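Local coordinates for protein OBCA, Oxalate Biosynthetic Component A (Burkholderia glumae, PDB 4NNB) that pairs an N-terminal domain of its own family with a TIM-barrel-related domain in which a magnesium ion and an oxaloacetate ion are bound, at residues L120-N125 and K169-L174; E206-E211 and D259-M264. All blocks are in the same frame, centred on the assembly; numbering follows the deposited sequence.

Contact 1 (L120-N125 and K169-L174); sequences LAALSN and KESPAL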
ATOM      1  N   LEU A 120       1.955  15.213 -23.121  1.00 29.10           N
ATOM      2  CA  LEU A 120       2.819  14.521 -22.179  1.00 32.46           C
ATOM      3  C   LEU A 120       4.021  13.952 -22.910  1.00 33.04           C
ATOM      4  O   LEU A 120       5.096  13.796 -22.335  1.00 31.96           O
ATOM      5  CB  LEU A 120       2.046  13.386 -21.489  1.00 33.69           C
ATOM      6  CG  LEU A 120       0.965  13.791 -20.480  1.00 35.04           C
ATOM      7  CD1 LEU A 120      -0.001  12.633 -20.216  1.00 38.62           C
ATOM      8  CD2 LEU A 120       1.615  14.215 -19.190  1.00 31.33           C
ATOM      9  N   ALA A 121       3.829  13.639 -24.184  1.00 30.32           N
ATOM     10  CA  ALA A 121       4.892  13.022 -24.977  1.00 36.75           C
ATOM     11  C   ALA A 121       5.975  14.039 -25.315  1.00 36.75           C
ATOM     12  O   ALA A 121       7.081  13.673 -25.708  1.00 40.96           O
ATOM     13  CB  ALA A 121       4.324  12.392 -26.244  1.00 33.89           C
ATOM     14  N   ALA A 122       5.641  15.316 -25.148  1.00 35.02           N
ATOM     15  CA  ALA A 122       6.566  16.419 -25.370  1.00 34.46           C
ATOM     16  C   ALA A 122       7.590  16.540 -24.240  1.00 39.57           C
ATOM     17  O   ALA A 122       8.499  17.373 -24.301  1.00 36.28           O
ATOM     18  CB  ALA A 122       5.790  17.723 -25.523  1.00 33.86           C
ATOM     19  N   LEU A 123       7.446  15.707 -23.210  1.00 34.99           N
ATOM     20  CA  LEU A 123       8.287  15.832 -22.034  1.00 34.67           C
ATOM     21  C   LEU A 123       9.196  14.630 -21.848  1.00 36.69           C
ATOM     22  O   LEU A 123       8.985  13.576 -22.447  1.00 37.08           O
ATOM     23  CB  LEU A 123       7.417  16.008 -20.788  1.00 33.83           C
ATOM     24  CG  LEU A 123       6.322  17.058 -20.941  1.00 33.26           C
ATOM     25  CD1 LEU A 123       5.368  17.024 -19.759  1.00 31.42           C
ATOM     26  CD2 LEU A 123       6.966  18.428 -21.062  1.00 33.06           C
ATOM     27  N   SER A 124      10.204  14.801 -21.001  1.00 35.92           N
ATOM     28  CA  SER A 124      11.028  13.692 -20.559  1.00 40.75           C
ATOM     29  C   SER A 124      10.145  12.678 -19.843  1.00 41.28           C
ATOM     30  O   SER A 124       9.106  13.045 -19.273  1.00 34.82           O
ATOM     31  CB  SER A 124      12.085  14.191 -19.592  1.00 37.16           C
ATOM     32  OG  SER A 124      11.486  14.789 -18.461  1.00 40.67           O
ATOM     33  N   ASN A 125      10.551  11.412 -19.870  1.00 38.89           N
ATOM     34  CA  ASN A 125       9.796  10.369 -19.189  1.00 39.91           C
ATOM     35  C   ASN A 125       9.567  10.704 -17.725  1.00 38.78           C
ATOM     36  O   ASN A 125       8.472  10.518 -17.209  1.00 38.52           O
ATOM     37  CB  ASN A 125      10.480   9.007 -19.326  1.00 39.80           C
ATOM     38  CG  ASN A 125      10.257   8.383 -20.686  1.00 49.17           C
ATOM     39  OD1 ASN A 125       9.418   8.841 -21.463  1.00 50.93           O
ATOM     40  ND2 ASN A 125      11.004   7.320 -20.978  1.00 53.24           N
ATOM     41  N   LYS A 169      10.394  24.892 -18.231  1.00 41.70           N
ATOM     42  CA  LYS A 169      11.716  24.646 -18.808  1.00 44.85           C
ATOM     43  C   LYS A 169      11.716  23.677 -20.002  1.00 46.20           C
ATOM     44  O   LYS A 169      12.362  23.944 -21.018  1.00 41.48           O
ATOM     45  CB  LYS A 169      12.702  24.175 -17.735  1.00 41.25           C
ATOM     46  CG  LYS A 169      13.310  25.296 -16.889  1.00 55.16           C
ATOM     47  CD  LYS A 169      14.145  26.279 -17.731  1.00 60.85           C
ATOM     48  CE  LYS A 169      13.386  27.576 -18.030  1.00 57.96           C
ATOM     49  NZ  LYS A 169      13.919  28.283 -19.234  1.00 64.26           N
ATOM     50  N   GLU A 170      11.003  22.556 -19.885  1.00 43.10           N
ATOM     51  CA  GLU A 170      10.983  21.565 -20.962  1.00 33.34           C
ATOM     52  C   GLU A 170      10.111  21.963 -22.148  1.00 35.59           C
ATOM     53  O   GLU A 170      10.423  21.636 -23.291  1.00 35.88           O
ATOM     54  CB  GLU A 170      10.542  20.189 -20.439  1.00 36.35           C
ATOM     55  CG  GLU A 170      11.577  19.491 -19.567  1.00 36.66           C
ATOM     56  CD  GLU A 170      11.320  17.999 -19.419  1.00 36.68           C
ATOM     57  OE1 GLU A 170      11.863  17.394 -18.467  1.00 40.34           O
ATOM     58  OE2 GLU A 170      10.583  17.425 -20.253  1.00 35.77           O
ATOM     59  N   SER A 171       9.004  22.643 -21.879  1.00 33.95           N
ATOM     60  CA  SER A 171       8.040  22.928 -22.933  1.00 32.11           C
ATOM     61  C   SER A 171       7.152  24.114 -22.566  1.00 35.53           C
ATOM     62  O   SER A 171       6.054  23.940 -22.030  1.00 33.89           O
ATOM     63  CB  SER A 171       7.178  21.694 -23.229  1.00 27.78           C
ATOM     64  OG  SER A 171       6.195  21.985 -24.210  1.00 31.20           O
ATOM     65  N   PRO A 172       7.636  25.334 -22.846  1.00 36.79           N
ATOM     66  CA  PRO A 172       6.842  26.546 -22.633  1.00 33.42           C
ATOM     67  C   PRO A 172       5.495  26.455 -23.337  1.00 29.92           C
ATOM     68  O   PRO A 172       4.508  26.999 -22.844  1.00 31.73           O
ATOM     69  CB  PRO A 172       7.703  27.644 -23.277  1.00 36.07           C
ATOM     70  CG  PRO A 172       9.102  27.151 -23.118  1.00 39.84           C
ATOM     71  CD  PRO A 172       9.029  25.639 -23.228  1.00 36.86           C
ATOM     72  N   ALA A 173       5.451  25.775 -24.480  1.00 29.29           N
ATOM     73  CA  ALA A 173       4.210  25.664 -25.230  1.00 30.06           C
ATOM     74  C   ALA A 173       3.173  24.842 -24.457  1.00 28.78           C
ATOM     75  O   ALA A 173       1.969  25.091 -24.562  1.00 27.22           O
ATOM     76  CB  ALA A 173       4.470  25.047 -26.601  1.00 29.67           C
ATOM     77  N   LEU A 174       3.638  23.850 -23.698  1.00 30.87           N
ATOM     78  CA  LEU A 174       2.707  23.035 -22.913  1.00 31.49           C
ATOM     79  C   LEU A 174       2.080  23.900 -21.821  1.00 27.74           C
ATOM     80  O   LEU A 174       0.867  23.850 -21.597  1.00 28.42           O
ATOM     81  CB  LEU A 174       3.400  21.803 -22.309  1.00 25.51           C
ATOM     82  CG  LEU A 174       2.506  21.006 -21.344  1.00 26.54           C
ATOM     83  CD1 LEU A 174       1.187  20.640 -22.017  1.00 27.93           C
ATOM     84  CD2 LEU A 174       3.221  19.762 -20.824  1.00 26.38           C
TER
HETATM   85  O   HOH W   1       9.449  19.761 -25.518  1.00 44.94           O

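Contact 2 (E206-E211 and D259-M264); sequences EAITEE and DAIVPM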
ATOM      1  N   GLU A 206     -17.598  -0.885   4.278  1.00 30.02           N
ATOM      2  CA  GLU A 206     -18.281  -1.036   2.988  1.00 29.07           C
ATOM      3  C   GLU A 206     -17.288  -1.087   1.838  1.00 24.76           C
ATOM      4  O   GLU A 206     -17.360  -1.964   0.977  1.00 29.06           O
ATOM      5  CB  GLU A 206     -19.252   0.124   2.753  1.00 33.50           C
ATOM      6  CG  GLU A 206     -20.513  -0.275   2.003  1.00 46.70           C
ATOM      7  CD  GLU A 206     -21.553  -0.893   2.915  1.00 46.95           C
ATOM      8  OE1 GLU A 206     -21.476  -0.676   4.146  1.00 53.41           O
ATOM      9  OE2 GLU A 206     -22.447  -1.596   2.405  1.00 48.21           O
ATOM     10  N   ALA A 207     -16.363  -0.140   1.834  1.00 25.89           N
ATOM     11  CA  ALA A 207     -15.355  -0.051   0.782  1.00 25.97           C
ATOM     12  C   ALA A 207     -14.379  -1.231   0.845  1.00 28.15           C
ATOM     13  O   ALA A 207     -13.995  -1.788  -0.189  1.00 23.35           O
ATOM     14  CB  ALA A 207     -14.612   1.290   0.875  1.00 25.40           C
ATOM     15  N   ILE A 208     -13.977  -1.608   2.059  1.00 26.45           N
ATOM     16  CA  ILE A 208     -13.082  -2.748   2.230  1.00 25.52           C
ATOM     17  C   ILE A 208     -13.738  -4.027   1.716  1.00 26.92           C
ATOM     18  O   ILE A 208     -13.104  -4.830   1.019  1.00 26.30           O
ATOM     19  CB  ILE A 208     -12.636  -2.885   3.709  1.00 26.43           C
ATOM     20  CG1 ILE A 208     -11.633  -1.780   4.042  1.00 24.15           C
ATOM     21  CG2 ILE A 208     -12.052  -4.272   3.997  1.00 23.44           C
ATOM     22  CD1 ILE A 208     -11.292  -1.663   5.547  1.00 24.88           C
ATOM     23  N   THR A 209     -15.013  -4.211   2.048  1.00 27.63           N
ATOM     24  CA  THR A 209     -15.759  -5.363   1.550  1.00 26.81           C
ATOM     25  C   THR A 209     -15.786  -5.380   0.022  1.00 24.14           C
ATOM     26  O   THR A 209     -15.510  -6.407  -0.600  1.00 24.15           O
ATOM     27  CB  THR A 209     -17.212  -5.376   2.084  1.00 31.58           C
ATOM     28  OG1 THR A 209     -17.195  -5.521   3.508  1.00 31.83           O
ATOM     29  CG2 THR A 209     -17.999  -6.532   1.484  1.00 29.80           C
ATOM     30  N   GLU A 210     -16.108  -4.244  -0.580  1.00 28.16           N
ATOM     31  CA  GLU A 210     -16.252  -4.186  -2.036  1.00 29.29           C
ATOM     32  C   GLU A 210     -14.926  -4.479  -2.734  1.00 29.08           C
ATOM     33  O   GLU A 210     -14.886  -5.239  -3.703  1.00 28.13           O
ATOM     34  CB  GLU A 210     -16.824  -2.833  -2.477  1.00 32.06           C
ATOM     35  CG  GLU A 210     -16.949  -2.667  -3.991  1.00 33.76           C
ATOM     36  CD  GLU A 210     -17.944  -3.646  -4.601  1.00 43.09           C
ATOM     37  OE1 GLU A 210     -18.854  -4.100  -3.873  1.00 40.41           O
ATOM     38  OE2 GLU A 210     -17.816  -3.958  -5.809  1.00 45.44           O
ATOM     39  N   GLU A 211     -13.833  -3.923  -2.211  1.00 26.62           N
ATOM     40  CA  GLU A 211     -12.511  -4.156  -2.805  1.00 24.92           C
ATOM     41  C   GLU A 211     -12.051  -5.597  -2.625  1.00 25.99           C
ATOM     42  O   GLU A 211     -11.458  -6.188  -3.537  1.00 25.31           O
ATOM     43  CB  GLU A 211     -11.467  -3.165  -2.250  1.00 25.55           C
ATOM     44  CG  GLU A 211     -10.080  -3.343  -2.839  1.00 23.32           C
ATOM     45  CD  GLU A 211     -10.033  -3.040  -4.344  1.00 26.54           C
ATOM     46  OE1 GLU A 211     -10.637  -2.037  -4.778  1.00 25.29           O
ATOM     47  OE2 GLU A 211      -9.388  -3.804  -5.086  1.00 30.19           O
ATOM     48  N   ASP A 259     -16.310  -6.911  12.675  1.00 29.11           N
ATOM     49  CA  ASP A 259     -17.629  -7.507  12.925  1.00 30.91           C
ATOM     50  C   ASP A 259     -18.549  -7.295  11.728  1.00 29.57           C
ATOM     51  O   ASP A 259     -19.442  -8.106  11.459  1.00 32.30           O
ATOM     52  CB  ASP A 259     -18.270  -6.884  14.168  1.00 30.29           C
ATOM     53  CG  ASP A 259     -17.703  -7.443  15.460  1.00 31.84           C
ATOM     54  OD1 ASP A 259     -16.924  -8.424  15.402  1.00 30.82           O
ATOM     55  OD2 ASP A 259     -18.065  -6.909  16.527  1.00 30.88           O
ATOM     56  N   ALA A 260     -18.306  -6.207  11.009  1.00 28.12           N
ATOM     57  CA  ALA A 260     -19.054  -5.892   9.795  1.00 32.31           C
ATOM     58  C   ALA A 260     -18.425  -6.572   8.576  1.00 29.60           C
ATOM     59  O   ALA A 260     -19.114  -7.251   7.806  1.00 28.93           O
ATOM     60  CB  ALA A 260     -19.126  -4.383   9.597  1.00 30.34           C
ATOM     61  N   ILE A 261     -17.110  -6.415   8.416  1.00 28.41           N
ATOM     62  CA  ILE A 261     -16.421  -6.924   7.225  1.00 29.90           C
ATOM     63  C   ILE A 261     -16.519  -8.435   7.041  1.00 27.44           C
ATOM     64  O   ILE A 261     -16.842  -8.906   5.947  1.00 27.54           O
ATOM     65  CB  ILE A 261     -14.932  -6.480   7.181  1.00 27.60           C
ATOM     66  CG1 ILE A 261     -14.848  -4.961   7.042  1.00 23.41           C
ATOM     67  CG2 ILE A 261     -14.194  -7.163   6.043  1.00 24.59           C
ATOM     68  CD1 ILE A 261     -13.534  -4.345   7.530  1.00 26.43           C
ATOM     69  N   VAL A 262     -16.227  -9.198   8.091  1.00 24.65           N
ATOM     70  CA  VAL A 262     -16.200 -10.650   7.960  1.00 25.41           C
ATOM     71  C   VAL A 262     -17.510 -11.234   7.391  1.00 27.85           C
ATOM     72  O   VAL A 262     -17.467 -11.943   6.385  1.00 25.47           O
ATOM     73  CB  VAL A 262     -15.750 -11.367   9.262  1.00 28.04           C
ATOM     74  CG1 VAL A 262     -15.916 -12.865   9.123  1.00 28.39           C
ATOM     75  CG2 VAL A 262     -14.285 -11.000   9.590  1.00 27.36           C
ATOM     76  N   PRO A 263     -18.671 -10.920   8.000  1.00 30.62           N
ATOM     77  CA  PRO A 263     -19.888 -11.491   7.399  1.00 28.88           C
ATOM     78  C   PRO A 263     -20.312 -10.812   6.086  1.00 27.67           C
ATOM     79  O   PRO A 263     -20.949 -11.473   5.263  1.00 29.80           O
ATOM     80  CB  PRO A 263     -20.951 -11.262   8.478  1.00 33.99           C
ATOM     81  CG  PRO A 263     -20.478 -10.064   9.213  1.00 33.46           C
ATOM     82  CD  PRO A 263     -18.971 -10.190   9.245  1.00 30.14           C
ATOM     83  N   MET A 264     -19.974  -9.542   5.877  1.00 29.16           N
ATOM     84  CA  MET A 264     -20.359  -8.893   4.621  1.00 34.05           C
ATOM     85  C   MET A 264     -19.619  -9.534   3.451  1.00 31.44           C
ATOM     86  O   MET A 264     -20.212  -9.819   2.407  1.00 27.80           O
ATOM     87  CB  MET A 264     -20.164  -7.371   4.673  1.00 31.54           C
ATOM     88  CG  MET A 264     -21.174  -6.673   5.588  1.00 33.33           C
ATOM     89  SD  MET A 264     -21.100  -4.871   5.552  1.00 46.31           S
ATOM     90  CE  MET A 264     -19.353  -4.619   5.588  1.00 35.30           C
TER

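Contact 1 (L120-N125 and K169-L174)
Ser124 and Glu170 meet through a two-point grip, in which the carboxylate of Glu170 is taken at both oxygens by one residue. Ser124 N donates to Glu170 OE2 at 2.8 Å, with an angle of 171° at the hydrogen, and Ser124 OG donates to Glu170 OE1 at 2.6 Å. Each oxygen offers its syn lone pair, the side facing its twin, so the rotation of the carboxylate is fixed by the pair. Ser124 OG lies between its own backbone N and carbonyl carbon (chi1 60°), a rotation that puts hydroxyl and amide on the same side toward the acid. Glu170 reaches them with its chain extended beyond CG.

The tightly packed part lies beside this pair of bonds, where the leucines meet. Leu123 CD1 packs against Leu174 CD2 at 3.6 Å, the two side chains crossing at about a right angle, while Leu123 CD2 rests on Ser171 CB at 3.9 Å. Both leucines are buried, and Leu123 also touches Ile131 of helix 125-137. The looser side is at Ala122, an exposed residue whose CB comes no closer to Ser171 OG than 4.5 Å. There a water bridges the backbones, donating to Ala122 O at 2.8 Å and to Glu170 O at 3.1 Å.

Two helix starts frame the contact. Ser124 is the N-cap of helix 125-137, its OG also hydrogen-bonded to Leu127 N, and Ser171 is the N-cap of helix 172-180, with OG accepting from Leu174 N. The junctions after helices 117-121 and 161-170 are thus joined within the N-terminal domain. With both Glu170 oxygens engaged by N-H and O-H donors, the chemistry is consistent with an ionised carboxylate at a partly solvated edge.

Contact 2 (E206-E211 and D259-M264)
Met264 reaches across to Thr209, the two side chains crossing at about a right angle. From the backbone outward, Met264 CB lies 3.7 Å from Thr209 OG1 and 3.9 Å from Thr209 CG2, touching both branches of the threonine. CG and SD carry the chain on; SD is only loosely near the carboxylate of Glu206, 4.4 Å from Glu206 OE1. A bend at chi3 (-43°) then turns the terminal methyl back, and CE ends 3.1 Å from Thr209 OG1. That hydroxyl is hydrogen-bonded to Pro205 O one turn earlier in its own helix, and its rotation beside the backbone N (chi1 -64°) is what brings it near that carbonyl.

On the more buried side, Ile208 and Ile261 mesh obliquely through methyl groups. Ile261 CD1 sits 3.8 Å from Ile208 CG2 and 4.0 Å from Ile208 CD1. Both isoleucines also touch Leu225 of strand 222-229, so the helix pair lies against that strand.

The short helical segments run in the same general direction, with a signed crossing angle of -29° and axes 9.3 Å apart at closest approach. Helix 205-217 precedes strand 222-229 and helix 255-268 precedes strand 273-276, neighbouring parallel strands of the sheet; the packing therefore joins adjacent helices around a TIM-barrel-like core. The side chain of Ile208 is about 12 Å from the bound magnesium ion, so it is not a ligand of the metal. No hydrogen bond crosses between the segments: van der Waals packing joins them, while the threonine's polar atom is satisfied within its own helix.

How the contacts relate
Following the chain from its N terminus, helix 117-121 leads into contact 1, which closes a loop when 169-174 returns to 120-125, with 43 residues between its segments. The chain then enters helix 205-217 and opens contact 2, closed by helix 255-268 after 47 intervening residues. The two loops therefore stand in series, neither nesting nor crossing. Contact 1 ties helix junctions within the N-terminal domain; contact 2 ties neighbouring helices in the TIM-barrel-related part of the chain. Their centres are 44 Å apart, on opposite sides of the chain's centre, and their nearest atoms are about 24 Å apart, so neither touches the other.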